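Side-chain contacts in polysaccharide Lyase Family 6 (Bacteroides cellulosilyticus, PDB 6QPS), which probably cleaves mannuronate-rich alginate by beta-elimination, as a calcium-binding polysaccharide lyase of family 6: residues G202-Y207 with A212-I217; N243-V248 with N258-S263; G265-R270 with N280-H285. One frame throughout, in Å; residues are numbered along the deposited sequence.

Contact 1. Residues G202-Y207 with A212-I217; sequences GERQPY and AEIIRI. With CA (calcium ion), chain C.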
loop_
_atom_site.group_PDB
_atom_site.type_symbol
_atom_site.label_atom_id
_atom_site.label_comp_id
_atom_site.label_asym_id
_atom_site.label_seq_id
_atom_site.Cartn_x
_atom_site.Cartn_y
_atom_site.Cartn_z
ATOM N N GLY A 202 7.529 2.169 -7.445
ATOM C CA GLY A 202 8.154 1.437 -8.534
ATOM C C GLY A 202 8.771 0.109 -8.137
ATOM O O GLY A 202 8.462 -0.484 -7.095
ATOM N N GLU A 203 9.694 -0.337 -8.978
ATOM C CA GLU A 203 10.104 -1.724 -8.962
ATOM C C GLU A 203 10.686 -2.142 -7.619
ATOM O O GLU A 203 11.483 -1.425 -6.997
ATOM C CB GLU A 203 11.129 -1.948 -10.071
ATOM C CG GLU A 203 11.538 -3.418 -10.186
ATOM C CD GLU A 203 12.093 -3.794 -11.548
ATOM O OE1 GLU A 203 12.659 -2.914 -12.224
ATOM O OE2 GLU A 203 11.962 -4.977 -11.930
ATOM N N ARG A 204 10.324 -3.354 -7.215
ATOM C CA ARG A 204 10.970 -4.053 -6.119
ATOM C C ARG A 204 11.151 -5.495 -6.560
ATOM O O ARG A 204 10.161 -6.173 -6.870
ATOM C CB ARG A 204 10.143 -3.994 -4.834
ATOM C CG ARG A 204 10.956 -4.463 -3.617
ATOM C CD ARG A 204 10.299 -4.241 -2.271
ATOM N NE ARG A 204 11.284 -4.502 -1.235
ATOM C CZ ARG A 204 11.157 -4.140 0.041
ATOM N NH1 ARG A 204 10.050 -3.540 0.458
ATOM N NH2 ARG A 204 12.154 -4.384 0.880
ATOM N N GLN A 205 12.398 -5.959 -6.612
ATOM C CA GLN A 205 12.661 -7.315 -7.054
ATOM C C GLN A 205 12.358 -8.348 -5.966
ATOM O O GLN A 205 12.317 -8.029 -4.774
ATOM C CB GLN A 205 14.114 -7.433 -7.481
ATOM C CG GLN A 205 14.460 -6.624 -8.726
ATOM C CD GLN A 205 14.192 -7.381 -10.016
ATOM O OE1 GLN A 205 14.103 -8.611 -10.030
ATOM N NE2 GLN A 205 14.064 -6.642 -11.113
ATOM N N PRO A 206 12.135 -9.603 -6.357
ATOM C CA PRO A 206 11.864 -10.640 -5.355
ATOM C C PRO A 206 12.927 -10.715 -4.263
ATOM O O PRO A 206 14.122 -10.795 -4.540
ATOM C CB PRO A 206 11.794 -11.923 -6.190
ATOM C CG PRO A 206 11.280 -11.444 -7.542
ATOM C CD PRO A 206 11.994 -10.117 -7.737
ATOM N N TYR A 207 12.469 -10.725 -3.008
ATOM C CA TYR A 207 13.339 -10.796 -1.841
ATOM C C TYR A 207 13.684 -12.228 -1.459
ATOM O O TYR A 207 14.743 -12.465 -0.872
ATOM C CB TYR A 207 12.644 -10.084 -0.657
ATOM C CG TYR A 207 13.480 -9.875 0.595
ATOM C CD1 TYR A 207 14.727 -9.280 0.531
ATOM C CD2 TYR A 207 13.005 -10.254 1.854
ATOM C CE1 TYR A 207 15.505 -9.107 1.687
ATOM C CE2 TYR A 207 13.760 -10.069 3.000
ATOM C CZ TYR A 207 15.003 -9.499 2.918
ATOM O OH TYR A 207 15.737 -9.315 4.073
ATOM N N ALA A 212 9.200 -7.745 2.709
ATOM C CA ALA A 212 9.530 -6.876 1.587
ATOM C C ALA A 212 8.270 -6.182 1.067
ATOM O O ALA A 212 8.156 -5.888 -0.125
ATOM C CB ALA A 212 10.296 -7.634 0.494
ATOM N N GLU A 213 7.305 -5.927 1.959
ATOM C CA GLU A 213 6.070 -5.238 1.604
ATOM C C GLU A 213 6.375 -3.809 1.137
ATOM O O GLU A 213 7.385 -3.204 1.512
ATOM C CB GLU A 213 5.158 -5.171 2.830
ATOM C CG GLU A 213 4.749 -6.530 3.423
ATOM C CD GLU A 213 5.680 -7.092 4.515
ATOM O OE1 GLU A 213 6.819 -6.585 4.684
ATOM O OE2 GLU A 213 5.258 -8.080 5.195
ATOM N N ILE A 214 5.465 -3.245 0.342
ATOM C CA ILE A 214 5.546 -1.826 -0.005
ATOM C C ILE A 214 4.903 -0.963 1.080
ATOM O O ILE A 214 5.530 -0.034 1.598
ATOM C CB ILE A 214 4.912 -1.558 -1.383
ATOM C CG1 ILE A 214 5.524 -2.428 -2.490
ATOM C CG2 ILE A 214 5.056 -0.075 -1.769
ATOM C CD1 ILE A 214 7.024 -2.316 -2.658
ATOM N N ILE A 215 3.641 -1.237 1.434
ATOM C CA ILE A 215 2.949 -0.526 2.506
ATOM C C ILE A 215 2.448 -1.536 3.533
ATOM O O ILE A 215 1.860 -2.566 3.171
ATOM C CB ILE A 215 1.752 0.289 1.969
ATOM C CG1 ILE A 215 2.152 1.317 0.915
ATOM C CG2 ILE A 215 0.982 0.981 3.117
ATOM C CD1 ILE A 215 0.999 2.076 0.302
ATOM N N ARG A 216 2.612 -1.207 4.814
ATOM C CA ARG A 216 2.025 -1.963 5.918
ATOM C C ARG A 216 1.289 -0.970 6.812
ATOM O O ARG A 216 1.876 0.037 7.242
ATOM C CB ARG A 216 3.065 -2.744 6.731
ATOM C CG ARG A 216 2.426 -3.676 7.772
ATOM C CD ARG A 216 3.474 -4.114 8.780
ATOM N NE ARG A 216 4.425 -5.109 8.295
ATOM C CZ ARG A 216 5.710 -5.150 8.608
ATOM N NH1 ARG A 216 6.276 -4.198 9.328
ATOM N NH2 ARG A 216 6.461 -6.143 8.169
ATOM N N ILE A 217 0.012 -1.207 7.045
ATOM C CA ILE A 217 -0.817 -0.297 7.838
ATOM C C ILE A 217 -1.068 -0.940 9.200
ATOM O O ILE A 217 -1.982 -1.754 9.363
ATOM C CB ILE A 217 -2.136 0.072 7.150
ATOM C CG1 ILE A 217 -1.921 0.451 5.673
ATOM C CG2 ILE A 217 -2.814 1.255 7.932
ATOM C CD1 ILE A 217 -3.227 0.800 4.942
HETATM CA CA CA C . 4.640 -10.150 4.254
HETATM O O HOH W 1 4.008 -10.781 6.527
HETATM O O HOH W 2 3.716 -12.320 3.538
#

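Contact 2. Residues N243-V248 with N258-S263; sequences NEIISV and NLFYES. With CA (calcium ion), chain C.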
loop_
_atom_site.group_PDB
_atom_site.type_symbol
_atom_site.label_atom_id
_atom_site.label_comp_id
_atom_site.label_asym_id
_atom_site.label_seq_id
_atom_site.Cartn_x
_atom_site.Cartn_y
_atom_site.Cartn_z
ATOM N N ASN A 243 4.609 -11.615 -1.335
ATOM C CA ASN A 243 3.214 -11.838 -1.694
ATOM C C ASN A 243 2.276 -10.728 -1.243
ATOM O O ASN A 243 1.153 -10.668 -1.754
ATOM C CB ASN A 243 2.725 -13.221 -1.250
ATOM C CG ASN A 243 2.733 -13.418 0.234
ATOM O OD1 ASN A 243 3.128 -12.547 0.995
ATOM N ND2 ASN A 243 2.276 -14.591 0.663
ATOM N N GLU A 244 2.703 -9.824 -0.350
ATOM C CA GLU A 244 1.885 -8.668 0.025
ATOM C C GLU A 244 2.503 -7.401 -0.573
ATOM O O GLU A 244 3.581 -6.961 -0.136
ATOM C CB GLU A 244 1.795 -8.485 1.542
ATOM C CG GLU A 244 1.244 -9.656 2.316
ATOM C CD GLU A 244 1.345 -9.426 3.808
ATOM O OE1 GLU A 244 2.498 -9.317 4.303
ATOM O OE2 GLU A 244 0.280 -9.336 4.477
ATOM N N ILE A 245 1.784 -6.763 -1.509
ATOM C CA ILE A 245 2.126 -5.402 -1.920
ATOM C C ILE A 245 1.741 -4.429 -0.816
ATOM O O ILE A 245 2.568 -3.638 -0.323
ATOM C CB ILE A 245 1.420 -5.036 -3.239
ATOM C CG1 ILE A 245 1.728 -6.023 -4.371
ATOM C CG2 ILE A 245 1.772 -3.603 -3.629
ATOM C CD1 ILE A 245 0.770 -5.842 -5.546
ATOM N N ILE A 246 0.473 -4.493 -0.400
ATOM C CA ILE A 246 -0.050 -3.752 0.737
ATOM C C ILE A 246 -0.526 -4.781 1.748
ATOM O O ILE A 246 -1.354 -5.650 1.410
ATOM C CB ILE A 246 -1.211 -2.831 0.349
ATOM C CG1 ILE A 246 -0.817 -1.866 -0.778
ATOM C CG2 ILE A 246 -1.705 -2.088 1.591
ATOM C CD1 ILE A 246 -1.969 -0.944 -1.194
ATOM N N SER A 247 0.002 -4.695 2.964
ATOM C CA SER A 247 -0.419 -5.535 4.087
ATOM C C SER A 247 -1.216 -4.667 5.065
ATOM O O SER A 247 -0.656 -3.854 5.811
ATOM C CB SER A 247 0.826 -6.125 4.720
ATOM O OG SER A 247 0.558 -7.007 5.775
ATOM N N VAL A 248 -2.541 -4.786 5.006
ATOM C CA VAL A 248 -3.431 -4.034 5.890
ATOM C C VAL A 248 -3.539 -4.800 7.207
ATOM O O VAL A 248 -3.954 -5.964 7.209
ATOM C CB VAL A 248 -4.820 -3.830 5.251
ATOM C CG1 VAL A 248 -5.677 -2.963 6.185
ATOM C CG2 VAL A 248 -4.735 -3.195 3.848
ATOM N N ASN A 258 -6.470 2.617 -6.697
ATOM C CA ASN A 258 -5.055 2.325 -6.920
ATOM C C ASN A 258 -4.928 1.395 -8.118
ATOM O O ASN A 258 -5.863 0.662 -8.443
ATOM C CB ASN A 258 -4.414 1.693 -5.684
ATOM C CG ASN A 258 -4.526 2.577 -4.482
ATOM O OD1 ASN A 258 -3.837 3.605 -4.355
ATOM N ND2 ASN A 258 -5.450 2.226 -3.594
ATOM N N LEU A 259 -3.768 1.448 -8.789
ATOM C CA LEU A 259 -3.449 0.594 -9.935
ATOM C C LEU A 259 -2.275 -0.295 -9.554
ATOM O O LEU A 259 -1.231 0.217 -9.137
ATOM C CB LEU A 259 -3.068 1.421 -11.170
ATOM C CG LEU A 259 -2.576 0.625 -12.387
ATOM C CD1 LEU A 259 -3.658 -0.236 -12.981
ATOM C CD2 LEU A 259 -2.021 1.614 -13.413
ATOM N N PHE A 260 -2.448 -1.620 -9.706
ATOM C CA PHE A 260 -1.420 -2.624 -9.399
ATOM C C PHE A 260 -1.001 -3.273 -10.715
ATOM O O PHE A 260 -1.750 -4.070 -11.281
ATOM C CB PHE A 260 -1.951 -3.655 -8.410
ATOM C CG PHE A 260 -2.426 -3.044 -7.107
ATOM C CD1 PHE A 260 -3.732 -2.595 -6.963
ATOM C CD2 PHE A 260 -1.554 -2.855 -6.041
ATOM C CE1 PHE A 260 -4.168 -2.016 -5.767
ATOM C CE2 PHE A 260 -1.996 -2.281 -4.856
ATOM C CZ PHE A 260 -3.299 -1.858 -4.734
ATOM N N TYR A 261 0.179 -2.899 -11.219
ATOM C CA TYR A 261 0.616 -3.241 -12.569
ATOM C C TYR A 261 1.844 -4.133 -12.515
ATOM O O TYR A 261 2.895 -3.721 -12.004
ATOM C CB TYR A 261 0.946 -1.955 -13.333
ATOM C CG TYR A 261 1.433 -2.100 -14.768
ATOM C CD1 TYR A 261 2.788 -2.310 -15.054
ATOM C CD2 TYR A 261 0.550 -2.000 -15.836
ATOM C CE1 TYR A 261 3.234 -2.408 -16.356
ATOM C CE2 TYR A 261 0.987 -2.106 -17.146
ATOM C CZ TYR A 261 2.331 -2.334 -17.403
ATOM O OH TYR A 261 2.812 -2.428 -18.694
ATOM N N GLU A 262 1.717 -5.337 -13.079
ATOM C CA GLU A 262 2.825 -6.300 -13.163
ATOM C C GLU A 262 3.512 -6.514 -11.809
ATOM O O GLU A 262 4.732 -6.654 -11.736
ATOM C CB GLU A 262 3.846 -5.880 -14.229
ATOM C CG GLU A 262 3.306 -5.975 -15.652
ATOM C CD GLU A 262 4.365 -5.754 -16.728
ATOM O OE1 GLU A 262 5.507 -5.340 -16.417
ATOM O OE2 GLU A 262 4.028 -5.984 -17.909
ATOM N N SER A 263 2.723 -6.565 -10.733
ATOM C CA SER A 263 3.254 -6.613 -9.370
ATOM C C SER A 263 2.983 -7.985 -8.767
ATOM O O SER A 263 1.816 -8.373 -8.605
ATOM C CB SER A 263 2.627 -5.499 -8.517
ATOM O OG SER A 263 3.104 -4.211 -8.911
HETATM CA CA CA C . 4.640 -10.150 4.254
HETATM O O HOH W 1 4.008 -10.781 6.527
HETATM O O HOH W 2 3.716 -12.320 3.538
#

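Contact 3. Residues G265-R270 with N280-H285; sequences GGLVCR and NTFIGH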
loop_
_atom_site.group_PDB
_atom_site.type_symbol
_atom_site.label_atom_id
_atom_site.label_comp_id
_atom_site.label_asym_id
_atom_site.label_seq_id
_atom_site.Cartn_x
_atom_site.Cartn_y
_atom_site.Cartn_z
ATOM N N GLY A 265 2.369 -9.666 -6.147
ATOM C CA GLY A 265 1.757 -9.769 -4.834
ATOM C C GLY A 265 0.332 -9.271 -4.922
ATOM O O GLY A 265 -0.192 -9.051 -6.011
ATOM N N GLY A 266 -0.309 -9.123 -3.757
ATOM C CA GLY A 266 -1.708 -8.732 -3.687
ATOM C C GLY A 266 -1.967 -7.611 -2.705
ATOM O O GLY A 266 -1.071 -7.127 -1.992
ATOM N N LEU A 267 -3.230 -7.179 -2.706
ATOM C CA LEU A 267 -3.792 -6.293 -1.692
ATOM C C LEU A 267 -4.398 -7.186 -0.608
ATOM O O LEU A 267 -5.400 -7.875 -0.847
ATOM C CB LEU A 267 -4.829 -5.373 -2.333
ATOM C CG LEU A 267 -5.356 -4.224 -1.468
ATOM C CD1 LEU A 267 -6.220 -3.263 -2.320
ATOM C CD2 LEU A 267 -6.148 -4.685 -0.212
ATOM N N VAL A 268 -3.778 -7.211 0.569
ATOM C CA VAL A 268 -4.116 -8.210 1.578
ATOM C C VAL A 268 -4.718 -7.573 2.823
ATOM O O VAL A 268 -4.066 -6.755 3.492
ATOM C CB VAL A 268 -2.890 -9.056 1.951
ATOM C CG1 VAL A 268 -3.240 -10.152 2.963
ATOM C CG2 VAL A 268 -2.263 -9.655 0.676
ATOM N N CYS A 269 -5.953 -7.978 3.158
ATOM C CA CYS A 269 -6.616 -7.606 4.413
ATOM C C CYS A 269 -6.141 -8.638 5.431
ATOM O O CYS A 269 -6.823 -9.632 5.716
ATOM C CB CYS A 269 -8.134 -7.652 4.241
ATOM S SG CYS A 269 -8.783 -6.269 3.254
ATOM N N ARG A 270 -4.921 -8.421 5.950
ATOM C CA ARG A 270 -4.226 -9.451 6.729
ATOM C C ARG A 270 -4.696 -9.520 8.175
ATOM O O ARG A 270 -4.971 -10.617 8.690
ATOM C CB ARG A 270 -2.704 -9.250 6.648
ATOM C CG ARG A 270 -1.920 -10.269 7.469
ATOM C CD ARG A 270 -2.139 -11.719 6.996
ATOM N NE ARG A 270 -1.485 -12.665 7.894
ATOM C CZ ARG A 270 -2.049 -13.209 8.963
ATOM N NH1 ARG A 270 -3.322 -12.945 9.249
ATOM N NH2 ARG A 270 -1.359 -14.034 9.743
ATOM N N ASN A 280 -10.306 -0.279 -7.165
ATOM C CA ASN A 280 -8.917 -0.553 -7.525
ATOM C C ASN A 280 -8.863 -1.377 -8.807
ATOM O O ASN A 280 -9.836 -2.029 -9.182
ATOM C CB ASN A 280 -8.215 -1.295 -6.386
ATOM C CG ASN A 280 -8.199 -0.480 -5.098
ATOM O OD1 ASN A 280 -7.388 0.422 -4.922
ATOM N ND2 ASN A 280 -9.136 -0.760 -4.206
ATOM N N THR A 281 -7.696 -1.353 -9.472
ATOM C CA THR A 281 -7.489 -2.022 -10.749
ATOM C C THR A 281 -6.168 -2.780 -10.704
ATOM O O THR A 281 -5.146 -2.235 -10.267
ATOM C CB THR A 281 -7.470 -0.982 -11.878
ATOM O OG1 THR A 281 -8.646 -0.162 -11.812
ATOM C CG2 THR A 281 -7.422 -1.655 -13.259
ATOM N N PHE A 282 -6.201 -4.027 -11.174
ATOM C CA PHE A 282 -5.034 -4.905 -11.182
ATOM C C PHE A 282 -4.817 -5.383 -12.610
ATOM O O PHE A 282 -5.704 -5.999 -13.203
ATOM C CB PHE A 282 -5.195 -6.112 -10.250
ATOM C CG PHE A 282 -5.496 -5.782 -8.798
ATOM C CD1 PHE A 282 -6.737 -5.298 -8.413
ATOM C CD2 PHE A 282 -4.559 -6.069 -7.815
ATOM C CE1 PHE A 282 -7.022 -5.052 -7.073
ATOM C CE2 PHE A 282 -4.825 -5.819 -6.480
ATOM C CZ PHE A 282 -6.061 -5.310 -6.108
ATOM N N ILE A 283 -3.630 -5.105 -13.164
ATOM C CA ILE A 283 -3.256 -5.501 -14.525
ATOM C C ILE A 283 -2.030 -6.410 -14.401
ATOM O O ILE A 283 -0.904 -5.925 -14.292
ATOM C CB ILE A 283 -2.961 -4.278 -15.403
ATOM C CG1 ILE A 283 -4.163 -3.317 -15.436
ATOM C CG2 ILE A 283 -2.519 -4.702 -16.822
ATOM C CD1 ILE A 283 -5.399 -3.818 -16.146
ATOM N N GLY A 284 -2.231 -7.725 -14.400
ATOM C CA GLY A 284 -1.134 -8.617 -14.061
ATOM C C GLY A 284 -0.277 -9.078 -15.226
ATOM O O GLY A 284 0.843 -9.538 -15.016
ATOM N N HIS A 285 -0.788 -9.004 -16.454
ATOM C CA HIS A 285 -0.073 -9.510 -17.634
ATOM C C HIS A 285 0.345 -10.974 -17.470
ATOM O O HIS A 285 1.322 -11.437 -18.093
ATOM C CB HIS A 285 1.126 -8.630 -18.036
ATOM C CG HIS A 285 0.724 -7.378 -18.757
ATOM N ND1 HIS A 285 1.515 -6.248 -18.788
ATOM C CD2 HIS A 285 -0.380 -7.084 -19.487
ATOM C CE1 HIS A 285 0.895 -5.303 -19.476
ATOM N NE2 HIS A 285 -0.238 -5.796 -19.940
#

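Contact 1. Residues G202-Y207 with A212-I217
R204 and Y207 close on A212 from two sides where a loop of the parallel beta-helix, the fold of this lyase family, turns back into strand 215-218. The tight part is built by R204. Its side chain runs extended from CG to NE, with CG anti to the backbone N (chi1 -168°), and this carries the guanidinium along the backbone of residues 212-214. A212 CA lies over one face of the guanidinium, offset toward its rim, and A212 CB comes within 3.6 Å of R204 CZ. R204 NH1 stands 2.9 Å from E213 O, which sits at the edge of the group near its plane, and 3.1 Å from A212 O, which lies over a face. Neither angle makes a hydrogen bond, so these carbonyls offer at most electrostatic attraction; NH2 bonds to G178 O, and NH1 too has a hydrogen bond elsewhere in the structure. Nearer the backbone, R204 CD packs at 3.8 Å against I214 CD1, the two side chains sliding past each other in opposite directions. The other side is looser. Y207, partly exposed, gives mainly its CB, 3.6 Å from A212 CB, while its ring meets that methyl obliquely; the preceding Q205 and P206 face solvent. Beyond A212, E213, whose CB points away from the loop, gives its carboxylate to the calcium ion, which N210, E242, E244 and two waters also bind, and A212 N donates to E242 OE2, tying the packed alanine to the metal's ligand shell. R216 NH2 balances E213 OE1 at 3.5 Å, a salt bridge of charges alone because the oxygen lies well out of the guanidinium plane. The bend at chi2 of E213 (90°) brings the other oxygen, OE2, to 2.4 Å from the calcium ion.

Contact 2. Residues N243-V248 with N258-S263
I245 and I246, at a corner of the chain, project into the interior of the parallel beta-helix and meet the ring of F260. From CB of I245, which points toward 258-263, CG2 branches to lie 4.2 Å from F260 CD2 and as far from CE2. The other branch leaves through CG1, anti to the carbonyl carbon (chi1 -56°), and ends in CD1. This methyl meets F260 CD2 obliquely at 3.8 Å and presses closer on S263 CB, at 3.5 Å. I246 reaches the same ring differently: its CD1 lies at the edge, in the ring plane, 3.9 Å from F260 CZ. With an alanine at F260, the methyls of I245 and I246 would probably lose their aromatic partner and a gap would open between the two segments. S263 OG is held by C239 N and also donates to Y261 O at 3.1 Å, from above the carbonyl plane. On the opposite side of the 243-248 backbone the chemistry is polar: E244 OE1 binds the calcium ion at 2.3 Å, and S247 OG donates to E244 OE2 from above the carboxylate plane, which should steady that metal ligand. Around the apolar cluster, F236 of strand 230-237 packs on both isoleucines and L267 of strand 266-271 on F260, F282 stacks on F260, and helix 433-445 packs outside, against L259.

Contact 3. Residues G265-R270 with N280-H285
L267 and N280 make the nearest backbone approach, 9.7 Å between their CA atoms, so strands 266-270 and 281-283 share no backbone hydrogen bonds and face each other across the interior of the parallel beta-helix. Strand 266-271 is paired instead with its counterparts in adjacent coils: G266 and V268 bond to strand 244-249 on one flank, L267 to strand 291-295 on the other. Strand 276-283 likewise pairs with 254-261 and 301-308. Only side chains bridge the gap. The CB of L267 is aimed at 280-285 by the backbone itself and meets the ring of F282, 4.0 Å from CZ and 4.2 Å from CE2. The leucine carbon comes in at the edge, in the plane of the ring; I293 and I307 also touch the F282 side chain. F282 itself has CG anti to the carbonyl carbon (chi1 -56°), which directs the ring inward from strand 281-283. The contact is modest and wholly buried, an apolar joint between two faces of the solenoid about 12 Å from the calcium ion, measured from the L267 side chain. N280 brings a polar group to the leucine. Its buried amide is satisfied by N258 ND2, from which OD1 accepts, and by L255 O, to which ND2 donates; separately, the backbone N of N280 donates to N305 OD1, and these inward asparagines stack at equivalent places in successive coils. Held in this way, N280 ND2 lies 4.3 Å from L267 CD1, a van der Waals neighbour only.

All three contacts are buried, but contact 1 reaches toward the surface through its loop, whereas contacts 2 and 3 lie wholly in the solenoid core. Contacts 1 and 2 share the calcium ion and its two waters, and their strands 215-218 and 244-249 pair in parallel, with I215 O 2.8 Å from S247 N. Contact 3 repeats the arrangement of contact 2 one coil further on: an aliphatic residue faces an inward phenylalanine, and F260 N lies 2.8 Å from T281 O. The chemistry changes accordingly, from guanidinium and carbonyl groups, with a metal-binding carboxylate next to them, through a mixed middle, to hydrocarbon and asparagine farther away.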